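Local coordinates for glycoside Hydrolase Family 43_12 (PDB 7JVH), which probably hydrolyses glycosidic bonds in arabinose- or xylose-containing plant polysaccharides, as other enzymes of glycoside hydrolase family 43 do, at residues A[86-91]-A[124-129]; A[101-106]-A[150-155]. One frame throughout, in Å; residues are numbered along the deposited sequence.

Contact 1: residues A[86-91]-A[124-129]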
loop_
_atom_site.group_PDB
_atom_site.type_symbol
_atom_site.label_atom_id
_atom_site.label_comp_id
_atom_site.label_asym_id
_atom_site.label_seq_id
_atom_site.Cartn_x
_atom_site.Cartn_y
_atom_site.Cartn_z
ATOM N N VAL A 86 1.018 4.301 6.303
ATOM C CA VAL A 86 0.653 5.457 5.473
ATOM C C VAL A 86 1.890 6.178 4.946
ATOM O O VAL A 86 2.308 7.193 5.504
ATOM C CB VAL A 86 -0.284 6.436 6.229
ATOM C CG1 VAL A 86 -0.787 7.553 5.307
ATOM C CG2 VAL A 86 -1.434 5.669 6.854
ATOM N N PRO A 87 2.503 5.693 3.841
ATOM C CA PRO A 87 3.670 6.366 3.273
ATOM C C PRO A 87 3.199 7.663 2.644
ATOM O O PRO A 87 2.075 7.697 2.134
ATOM C CB PRO A 87 4.166 5.380 2.222
ATOM C CG PRO A 87 2.957 4.587 1.848
ATOM C CD PRO A 87 2.080 4.513 3.068
ATOM N N ILE A 88 4.028 8.709 2.718
ATOM C CA ILE A 88 3.674 10.017 2.187
ATOM C C ILE A 88 4.730 10.511 1.186
ATOM O O ILE A 88 5.932 10.562 1.491
ATOM C CB ILE A 88 3.394 11.027 3.322
ATOM C CG1 ILE A 88 3.076 12.414 2.748
ATOM C CG2 ILE A 88 4.544 11.071 4.325
ATOM C CD1 ILE A 88 2.362 13.326 3.723
ATOM N N PHE A 89 4.266 10.841 -0.027
ATOM C CA PHE A 89 5.116 11.276 -1.133
ATOM C C PHE A 89 4.889 12.750 -1.427
ATOM O O PHE A 89 3.767 13.233 -1.336
ATOM C CB PHE A 89 4.834 10.427 -2.370
ATOM C CG PHE A 89 5.057 8.952 -2.158
ATOM C CD1 PHE A 89 4.017 8.148 -1.712
ATOM C CD2 PHE A 89 6.302 8.368 -2.386
ATOM C CE1 PHE A 89 4.203 6.781 -1.513
ATOM C CE2 PHE A 89 6.502 7.013 -2.173
ATOM C CZ PHE A 89 5.448 6.218 -1.735
ATOM N N HIS A 90 5.974 13.457 -1.764
ATOM C CA HIS A 90 5.941 14.879 -2.139
ATOM C C HIS A 90 6.416 15.081 -3.578
ATOM O O HIS A 90 7.326 14.410 -4.022
ATOM C CB HIS A 90 6.774 15.712 -1.151
ATOM C CG HIS A 90 7.141 17.077 -1.651
ATOM N ND1 HIS A 90 8.333 17.343 -2.292
ATOM C CD2 HIS A 90 6.480 18.259 -1.585
ATOM C CE1 HIS A 90 8.382 18.628 -2.609
ATOM N NE2 HIS A 90 7.274 19.207 -2.185
ATOM N N SER A 91 5.764 16.003 -4.291
ATOM C CA SER A 91 6.076 16.332 -5.687
ATOM C C SER A 91 5.597 17.744 -6.050
ATOM O O SER A 91 4.554 18.196 -5.571
ATOM C CB SER A 91 5.434 15.306 -6.621
ATOM O OG SER A 91 5.591 15.650 -7.993
ATOM N N PRO A 124 -6.716 6.067 3.446
ATOM C CA PRO A 124 -6.389 7.390 3.965
ATOM C C PRO A 124 -7.025 8.511 3.141
ATOM O O PRO A 124 -7.281 8.319 1.946
ATOM C CB PRO A 124 -4.870 7.429 3.799
ATOM C CG PRO A 124 -4.618 6.633 2.583
ATOM C CD PRO A 124 -5.644 5.526 2.590
ATOM N N ALA A 125 -7.292 9.651 3.788
ATOM C CA ALA A 125 -7.623 10.903 3.113
ATOM C C ALA A 125 -6.805 12.055 3.705
ATOM O O ALA A 125 -6.992 12.422 4.861
ATOM C CB ALA A 125 -9.114 11.187 3.206
ATOM N N ILE A 126 -5.873 12.595 2.913
ATOM C CA ILE A 126 -5.053 13.747 3.312
ATOM C C ILE A 126 -5.697 15.042 2.777
ATOM O O ILE A 126 -6.382 15.021 1.771
ATOM C CB ILE A 126 -3.575 13.587 2.853
ATOM C CG1 ILE A 126 -2.678 14.619 3.551
ATOM C CG2 ILE A 126 -3.431 13.706 1.340
ATOM C CD1 ILE A 126 -1.217 14.527 3.175
ATOM N N HIS A 127 -5.500 16.149 3.492
ATOM C CA HIS A 127 -6.142 17.418 3.180
ATOM C C HIS A 127 -5.284 18.556 3.666
ATOM O O HIS A 127 -4.572 18.416 4.645
ATOM C CB HIS A 127 -7.500 17.529 3.880
ATOM C CG HIS A 127 -8.475 16.481 3.465
ATOM N ND1 HIS A 127 -9.326 16.669 2.401
ATOM C CD2 HIS A 127 -8.792 15.267 3.990
ATOM C CE1 HIS A 127 -10.087 15.597 2.249
ATOM N NE2 HIS A 127 -9.801 14.743 3.214
ATOM N N TYR A 128 -5.382 19.698 2.982
ATOM C CA TYR A 128 -4.808 20.943 3.457
ATOM C C TYR A 128 -5.914 21.970 3.629
ATOM O O TYR A 128 -6.627 22.288 2.683
ATOM C CB TYR A 128 -3.736 21.482 2.510
ATOM C CG TYR A 128 -3.276 22.861 2.907
ATOM C CD1 TYR A 128 -2.395 23.031 3.967
ATOM C CD2 TYR A 128 -3.746 23.995 2.247
ATOM C CE1 TYR A 128 -1.982 24.302 4.349
ATOM C CE2 TYR A 128 -3.335 25.261 2.625
ATOM C CZ TYR A 128 -2.459 25.409 3.676
ATOM O OH TYR A 128 -2.044 26.656 4.047
ATOM N N ASN A 129 -6.042 22.471 4.861
ATOM C CA ASN A 129 -6.974 23.521 5.198
ATOM C C ASN A 129 -6.261 24.862 5.098
ATOM O O ASN A 129 -5.438 25.212 5.956
ATOM C CB ASN A 129 -7.531 23.291 6.605
ATOM C CG ASN A 129 -8.581 24.312 6.989
ATOM O OD1 ASN A 129 -8.890 25.234 6.231
ATOM N ND2 ASN A 129 -9.134 24.153 8.171
#
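The puckered ring of Pro124 is the only ring in this contact, and it is met at its CB corner rather than over a face: CG1 of Val86 stands 4.4 Å from CB of Pro124, while Met137 and Val76 also touch the ring. The two segments belong to neighbouring blades of the five-bladed beta-propeller of family 43 hydrolases. Strand 85-91 is the third strand of a four-stranded antiparallel blade, and strand 120-129 is the first strand of the next. They are packed through side chains and not paired as a sheet. Their CA atoms are closest at Val86 and Pro124, 7.5 Å apart, and the chains have opened to 9.6 Å between CA of Ile88 and CA of Ile126. Two isoleucines bridge that wider part. Each carries CG1 anti to its backbone N (chi1 178° in Ile88 and -167° in Ile126) and has an extended second torsion, which sends CD1 well out from the backbone. Val76 of strand 72-76 touches all four side chains and thereby completes the apolar layer between the blades. Close by, the backbone N of Ile126 is hydrogen-bonded to OG of Ser65, a polar tie between the first strands of the two blades. The isoleucines cross at about a right angle, and only their ends touch, CD1 of Ile88 lying 3.8 Å from CD1 of Ile126.

Contact 2: residues A[101-106]-A[150-155]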
loop_
_atom_site.group_PDB
_atom_site.type_symbol
_atom_site.label_atom_id
_atom_site.label_comp_id
_atom_site.label_asym_id
_atom_site.label_seq_id
_atom_site.Cartn_x
_atom_site.Cartn_y
_atom_site.Cartn_z
ATOM N N GLY A 101 8.419 10.366 4.119
ATOM C CA GLY A 101 8.312 9.541 5.302
ATOM C C GLY A 101 7.059 8.689 5.289
ATOM O O GLY A 101 6.552 8.306 4.229
ATOM N N ASN A 102 6.572 8.377 6.493
ATOM C CA ASN A 102 5.334 7.655 6.697
ATOM C C ASN A 102 4.595 8.392 7.815
ATOM O O ASN A 102 5.178 8.647 8.868
ATOM C CB ASN A 102 5.620 6.197 7.077
ATOM C CG ASN A 102 6.361 5.433 5.985
ATOM O OD1 ASN A 102 5.745 4.720 5.194
ATOM N ND2 ASN A 102 7.691 5.587 5.924
ATOM N N VAL A 103 3.327 8.752 7.576
ATOM C CA VAL A 103 2.587 9.650 8.470
ATOM C C VAL A 103 2.419 9.061 9.867
ATOM O O VAL A 103 2.594 9.768 10.865
ATOM C CB VAL A 103 1.219 10.091 7.877
ATOM C CG1 VAL A 103 0.420 10.912 8.877
ATOM C CG2 VAL A 103 1.429 10.868 6.587
ATOM N N LEU A 104 2.096 7.765 9.936
ATOM C CA LEU A 104 1.961 7.053 11.205
ATOM C C LEU A 104 3.233 6.251 11.457
ATOM O O LEU A 104 3.326 5.080 11.074
ATOM C CB LEU A 104 0.717 6.147 11.197
ATOM C CG LEU A 104 -0.613 6.808 10.791
ATOM C CD1 LEU A 104 -1.761 5.826 10.884
ATOM C CD2 LEU A 104 -0.934 8.028 11.634
ATOM N N ASP A 105 4.213 6.900 12.102
ATOM C CA ASP A 105 5.529 6.318 12.356
ATOM C C ASP A 105 5.930 6.177 13.833
ATOM O O ASP A 105 7.040 5.736 14.138
ATOM C CB ASP A 105 6.606 7.100 11.585
ATOM C CG ASP A 105 6.663 8.577 11.957
ATOM O OD1 ASP A 105 5.836 9.040 12.765
ATOM O OD2 ASP A 105 7.558 9.275 11.446
ATOM N N ARG A 106 5.032 6.555 14.748
ATOM C CA ARG A 106 5.220 6.315 16.173
ATOM C C ARG A 106 4.213 5.269 16.633
ATOM O O ARG A 106 3.112 5.162 16.081
ATOM C CB ARG A 106 5.044 7.603 16.973
ATOM C CG ARG A 106 6.073 8.672 16.665
ATOM C CD ARG A 106 5.997 9.823 17.653
ATOM N NE ARG A 106 4.669 10.444 17.676
ATOM C CZ ARG A 106 4.202 11.296 16.763
ATOM N NH1 ARG A 106 4.947 11.658 15.729
ATOM N NH2 ARG A 106 2.979 11.790 16.888
HETATM N N MSE A 150 -10.145 7.998 12.969
HETATM C CA MSE A 150 -9.210 8.859 13.673
HETATM C C MSE A 150 -8.546 9.815 12.693
HETATM O O MSE A 150 -8.455 9.519 11.504
HETATM C CB MSE A 150 -8.147 8.018 14.390
HETATM C CG MSE A 150 -7.247 7.221 13.467
HETATM SE SE MSE A 150 -5.657 8.265 12.972
HETATM C CE MSE A 150 -4.094 7.147 13.402
ATOM N N VAL A 151 -8.054 10.942 13.218
ATOM C CA VAL A 151 -7.362 11.940 12.422
ATOM C C VAL A 151 -6.079 12.400 13.126
ATOM O O VAL A 151 -6.036 12.488 14.353
ATOM C CB VAL A 151 -8.289 13.144 12.093
ATOM C CG1 VAL A 151 -8.716 13.888 13.340
ATOM C CG2 VAL A 151 -7.618 14.102 11.115
ATOM N N VAL A 152 -5.033 12.661 12.334
ATOM C CA VAL A 152 -3.788 13.270 12.809
ATOM C C VAL A 152 -3.507 14.559 12.023
ATOM O O VAL A 152 -3.948 14.709 10.881
ATOM C CB VAL A 152 -2.586 12.306 12.704
ATOM C CG1 VAL A 152 -2.826 11.030 13.497
ATOM C CG2 VAL A 152 -2.293 11.955 11.269
ATOM N N LYS A 153 -2.772 15.479 12.653
ATOM C CA LYS A 153 -2.563 16.829 12.139
ATOM C C LYS A 153 -1.105 17.251 12.161
ATOM O O LYS A 153 -0.314 16.721 12.923
ATOM C CB LYS A 153 -3.371 17.838 12.960
ATOM C CG LYS A 153 -4.855 17.554 12.983
ATOM C CD LYS A 153 -5.677 18.761 13.391
ATOM C CE LYS A 153 -5.424 19.239 14.790
ATOM N NZ LYS A 153 -6.252 20.442 15.040
ATOM N N THR A 154 -0.780 18.244 11.329
ATOM C CA THR A 154 0.547 18.855 11.282
ATOM C C THR A 154 0.522 20.189 10.547
ATOM O O THR A 154 -0.328 20.417 9.690
ATOM C CB THR A 154 1.582 17.934 10.605
ATOM O OG1 THR A 154 2.877 18.525 10.720
ATOM C CG2 THR A 154 1.270 17.725 9.138
ATOM N N LYS A 155 1.466 21.069 10.901
ATOM C CA LYS A 155 1.733 22.292 10.147
ATOM C C LYS A 155 2.703 22.093 8.967
ATOM O O LYS A 155 2.751 22.932 8.070
ATOM C CB LYS A 155 2.271 23.388 11.076
ATOM C CG LYS A 155 1.297 23.840 12.156
ATOM C CD LYS A 155 0.080 24.582 11.586
ATOM C CE LYS A 155 0.105 26.082 11.849
ATOM N NZ LYS A 155 -1.278 26.641 11.839
#
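Between two successive blades of the beta-propeller, the chain leaving the last strand of one blade, 98-102, packs against the third strand of the next, 148-154. The chain turns a corner at Val103, and three apolar contacts follow there, made by Val103 and Leu104 on one side and by Met150 and Val152 on the other. Met150 is a selenomethionine. Its chain bends at both chi2 (90°) and chi3 (127°), turning the terminal methyl toward Leu104, and the two side chains meet tip to tip. CE of Met150 rests against the fork of the leucine, 3.7 Å from CD1 of Leu104 and just as far from CD2. The CD2 branch has a second neighbour, since it also lies 4.0 Å from CG1 of Val152 where these side chains cross at a slant. Leu104 can reach both partners because its CG is anti to the carbonyl carbon (chi1 -52°), although the CB itself does not point at strand 148-154. Val152 uses its other methyl for the neighbouring residue: CG2 of Val152 is 3.8 Å from CG1 of Val103, while the CA atoms of these two valines are 8.5 Å apart. Trp161 lies on Val103 and Met137 touches Val152, so loop and strand residues of the second blade close round the pair, and Val86 packs on both Val103 and Leu104 from the first. At the margin, Arg106 makes a salt bridge to Asp163 and also bonds the carbonyl O of Trp161. All four touching residues are buried and meet solely through carbon atoms, which implies that this junction is held by close packing and exclusion of water, with a directional polar link supplied nearby by Arg106.

Contacts 1 and 2 lie 9 Å apart, centre to centre, in one interface between two successive propeller blades. Their segments alternate along the chain: 86-91 and 101-106 come first, from the blade spanning 65-102, then 124-129 and 150-155, from the blade spanning 120-166. On the first blade, strands 85-91 and 98-102 are antiparallel neighbours, and probable backbone hydrogen bonds run from Val103 N to Val86 O (2.8 Å) and from Ile88 N to Gly101 O (3.0 Å). On the second, strand 134-142 separates 120-129 from 148-154. The third strand of one blade thus meets the first strand of the next, and the corner after its fourth strand meets the third, joining two blades of the probable catalytic domain.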